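Local atomic coordinates of alpha-glucosidase ([Eubacterium] rectale, PDB entry 6PNR), a protein that probably hydrolyses alpha-glycosidic bonds of sulfoquinovosides, as a sulfoquinovosidase of glycoside hydrolase family 31. Residues 373-378 with 421-426. Sequence-based numbering, arbitrary orientation.
Sequences DIIKEY and KCNYEA
SG of Cys422 lies 4.3 Å from CD1 of Ile375 in segment 373-378, a van der Waals contact between two buried apolar groups. One residue on, Asn423 reaches the same methyl from another direction. OD1 of Asn423 stands 3.7 Å from CD1 of Ile375, and the two side chains cross at about a right angle. CD1 packs against the amide, touching OD1 and CG, by van der Waals contact. The buried amide is satisfied elsewhere: OD1 accepts from NE1 of Trp387, and ND2 donates to the carbonyl of Trp419 one turn earlier, which together fix its rotation. Ile375 can serve both ends of this surface because its branches diverge: CG2, anti to the backbone N, approaches CB of Ala426 at 4.0 Å, while CG1, beside that N (chi1 -59°), carries CD1 back toward Cys422 and Asn423. At Ala426 the backbones come nearest, with its CA 6.0 Å from that of Lys376. The small methyl permits this approach, and the extended Lys376 chain passes alongside, CE 4.0 Å from Ala426 CA, on its way to a salt bridge with Glu429. The segment axes approach to 9.3 Å and cross at -45°. Helices 365-380 and 408-429 thus pack as neighbouring outer helices of the (beta/alpha) barrel, each preceding one of two adjacent parallel strands, 386-389, which supplies Trp387, and 437-439, whose Tyr438 touches Asn423.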
ATOM      1  N   ASP A 373      19.736 -24.723  29.262  1.00 30.83           N
ATOM      2  CA  ASP A 373      20.642 -25.859  29.438  1.00 34.86           C
ATOM      3  C   ASP A 373      21.167 -26.378  28.100  1.00 31.85           C
ATOM      4  O   ASP A 373      22.292 -26.888  28.037  1.00 29.65           O
ATOM      5  CB  ASP A 373      19.944 -26.987  30.203  1.00 37.22           C
ATOM      6  CG  ASP A 373      19.803 -26.692  31.699  1.00 37.95           C
ATOM      7  OD1 ASP A 373      20.485 -25.783  32.217  1.00 38.98           O
ATOM      8  OD2 ASP A 373      19.003 -27.383  32.360  1.00 43.80           O
ATOM      9  N   ILE A 374      20.366 -26.266  27.036  1.00 30.75           N
ATOM     10  CA  ILE A 374      20.826 -26.614  25.686  1.00 30.55           C
ATOM     11  C   ILE A 374      22.025 -25.755  25.286  1.00 29.61           C
ATOM     12  O   ILE A 374      22.997 -26.251  24.700  1.00 28.23           O
ATOM     13  CB  ILE A 374      19.664 -26.472  24.680  1.00 30.41           C
ATOM     14  CG1 ILE A 374      18.650 -27.603  24.868  1.00 29.49           C
ATOM     15  CG2 ILE A 374      20.173 -26.433  23.231  1.00 31.84           C
ATOM     16  CD1 ILE A 374      17.432 -27.473  23.994  1.00 36.47           C
ATOM     17  N   ILE A 375      21.975 -24.455  25.590  1.00 27.09           N
ATOM     18  CA  ILE A 375      23.094 -23.568  25.277  1.00 28.21           C
ATOM     19  C   ILE A 375      24.313 -23.929  26.125  1.00 31.63           C
ATOM     20  O   ILE A 375      25.437 -24.035  25.611  1.00 29.99           O
ATOM     21  CB  ILE A 375      22.688 -22.089  25.465  1.00 28.21           C
ATOM     22  CG1 ILE A 375      21.494 -21.734  24.556  1.00 29.49           C
ATOM     23  CG2 ILE A 375      23.901 -21.162  25.237  1.00 27.12           C
ATOM     24  CD1 ILE A 375      20.894 -20.355  24.826  1.00 31.09           C
ATOM     25  N   LYS A 376      24.106 -24.144  27.433  1.00 29.88           N
ATOM     26  CA  LYS A 376      25.227 -24.493  28.309  1.00 27.98           C
ATOM     27  C   LYS A 376      25.886 -25.798  27.878  1.00 27.39           C
ATOM     28  O   LYS A 376      27.118 -25.893  27.803  1.00 28.69           O
ATOM     29  CB  LYS A 376      24.753 -24.611  29.759  1.00 30.86           C
ATOM     30  CG  LYS A 376      24.247 -23.327  30.389  1.00 30.41           C
ATOM     31  CD  LYS A 376      23.883 -23.599  31.863  1.00 35.62           C
ATOM     32  CE  LYS A 376      23.197 -22.422  32.515  1.00 35.80           C
ATOM     33  NZ  LYS A 376      22.942 -22.712  33.961  1.00 40.11           N
ATOM     34  N   GLU A 377      25.075 -26.813  27.580  1.00 28.56           N
ATOM     35  CA  GLU A 377      25.595 -28.154  27.334  1.00 33.31           C
ATOM     36  C   GLU A 377      26.224 -28.278  25.949  1.00 31.67           C
ATOM     37  O   GLU A 377      27.313 -28.838  25.806  1.00 30.75           O
ATOM     38  CB  GLU A 377      24.477 -29.193  27.503  1.00 34.63           C
ATOM     39  CG  GLU A 377      24.928 -30.645  27.281  1.00 40.77           C
ATOM     40  CD  GLU A 377      23.789 -31.667  27.438  1.00 44.63           C
ATOM     41  OE1 GLU A 377      22.634 -31.258  27.660  1.00 48.22           O
ATOM     42  OE2 GLU A 377      24.053 -32.882  27.332  1.00 51.19           O
ATOM     43  N   TYR A 378      25.555 -27.767  24.914  1.00 27.66           N
ATOM     44  CA  TYR A 378      25.951 -28.079  23.545  1.00 32.31           C
ATOM     45  C   TYR A 378      26.676 -26.949  22.827  1.00 32.23           C
ATOM     46  O   TYR A 378      27.323 -27.204  21.804  1.00 30.20           O
ATOM     47  CB  TYR A 378      24.724 -28.489  22.722  1.00 26.55           C
ATOM     48  CG  TYR A 378      24.022 -29.724  23.233  1.00 34.01           C
ATOM     49  CD1 TYR A 378      24.646 -30.969  23.193  1.00 37.25           C
ATOM     50  CD2 TYR A 378      22.720 -29.658  23.716  1.00 36.99           C
ATOM     51  CE1 TYR A 378      23.998 -32.110  23.635  1.00 41.03           C
ATOM     52  CE2 TYR A 378      22.062 -30.796  24.163  1.00 42.76           C
ATOM     53  CZ  TYR A 378      22.709 -32.020  24.118  1.00 46.60           C
ATOM     54  OH  TYR A 378      22.064 -33.154  24.557  1.00 42.64           O
ATOM     55  N   LYS A 421      17.115 -12.822  27.265  1.00 25.97           N
ATOM     56  CA  LYS A 421      17.263 -13.245  28.657  1.00 28.97           C
ATOM     57  C   LYS A 421      17.737 -14.692  28.755  1.00 27.11           C
ATOM     58  O   LYS A 421      18.540 -15.038  29.628  1.00 29.36           O
ATOM     59  CB  LYS A 421      15.927 -13.078  29.373  1.00 27.63           C
ATOM     60  CG  LYS A 421      15.995 -13.095  30.882  1.00 39.84           C
ATOM     61  CD  LYS A 421      14.630 -12.749  31.469  1.00 41.48           C
ATOM     62  CE  LYS A 421      14.746 -12.369  32.937  1.00 47.20           C
ATOM     63  NZ  LYS A 421      13.428 -11.922  33.480  1.00 61.28           N
ATOM     64  N   CYS A 422      17.228 -15.557  27.884  1.00 27.73           N
ATOM     65  CA  CYS A 422      17.685 -16.942  27.858  1.00 30.63           C
ATOM     66  C   CYS A 422      19.193 -17.019  27.656  1.00 26.81           C
ATOM     67  O   CYS A 422      19.893 -17.732  28.383  1.00 30.76           O
ATOM     68  CB  CYS A 422      16.955 -17.700  26.754  1.00 29.68           C
ATOM     69  SG  CYS A 422      17.222 -19.468  26.841  1.00 32.52           S
ATOM     70  N   ASN A 423      19.709 -16.283  26.668  1.00 26.17           N
ATOM     71  CA  ASN A 423      21.140 -16.285  26.386  1.00 25.58           C
ATOM     72  C   ASN A 423      21.923 -15.646  27.518  1.00 29.43           C
ATOM     73  O   ASN A 423      22.987 -16.141  27.904  1.00 24.87           O
ATOM     74  CB  ASN A 423      21.421 -15.548  25.078  1.00 23.41           C
ATOM     75  CG  ASN A 423      21.043 -16.379  23.859  1.00 32.03           C
ATOM     76  OD1 ASN A 423      21.851 -17.156  23.346  1.00 27.05           O
ATOM     77  ND2 ASN A 423      19.806 -16.243  23.420  1.00 25.27           N
ATOM     78  N   TYR A 424      21.405 -14.547  28.057  1.00 27.17           N
ATOM     79  CA  TYR A 424      22.101 -13.839  29.119  1.00 29.33           C
ATOM     80  C   TYR A 424      22.280 -14.735  30.340  1.00 30.13           C
ATOM     81  O   TYR A 424      23.367 -14.808  30.921  1.00 27.75           O
ATOM     82  CB  TYR A 424      21.324 -12.562  29.472  1.00 25.97           C
ATOM     83  CG  TYR A 424      21.938 -11.740  30.593  1.00 28.31           C
ATOM     84  CD1 TYR A 424      22.937 -10.813  30.334  1.00 28.25           C
ATOM     85  CD2 TYR A 424      21.495 -11.871  31.906  1.00 31.56           C
ATOM     86  CE1 TYR A 424      23.494 -10.049  31.355  1.00 29.03           C
ATOM     87  CE2 TYR A 424      22.052 -11.104  32.935  1.00 32.73           C
ATOM     88  CZ  TYR A 424      23.049 -10.203  32.649  1.00 31.64           C
ATOM     89  OH  TYR A 424      23.609  -9.436  33.654  1.00 35.61           O
ATOM     90  N   GLU A 425      21.226 -15.453  30.722  1.00 28.15           N
ATOM     91  CA  GLU A 425      21.313 -16.273  31.925  1.00 30.42           C
ATOM     92  C   GLU A 425      22.217 -17.482  31.708  1.00 34.64           C
ATOM     93  O   GLU A 425      23.015 -17.828  32.591  1.00 32.20           O
ATOM     94  CB  GLU A 425      19.906 -16.663  32.382  1.00 30.92           C
ATOM     95  CG  GLU A 425      19.165 -15.422  32.910  1.00 28.88           C
ATOM     96  CD  GLU A 425      17.801 -15.700  33.532  1.00 38.39           C
ATOM     97  OE1 GLU A 425      17.341 -16.865  33.558  1.00 36.83           O
ATOM     98  OE2 GLU A 425      17.184 -14.721  34.005  1.00 41.72           O
ATOM     99  N   ALA A 426      22.162 -18.099  30.522  1.00 29.23           N
ATOM    100  CA  ALA A 426      23.119 -19.161  30.205  1.00 29.94           C
ATOM    101  C   ALA A 426      24.556 -18.688  30.403  1.00 34.60           C
ATOM    102  O   ALA A 426      25.373 -19.379  31.030  1.00 30.81           O
ATOM    103  CB  ALA A 426      22.915 -19.664  28.770  1.00 28.37           C
TER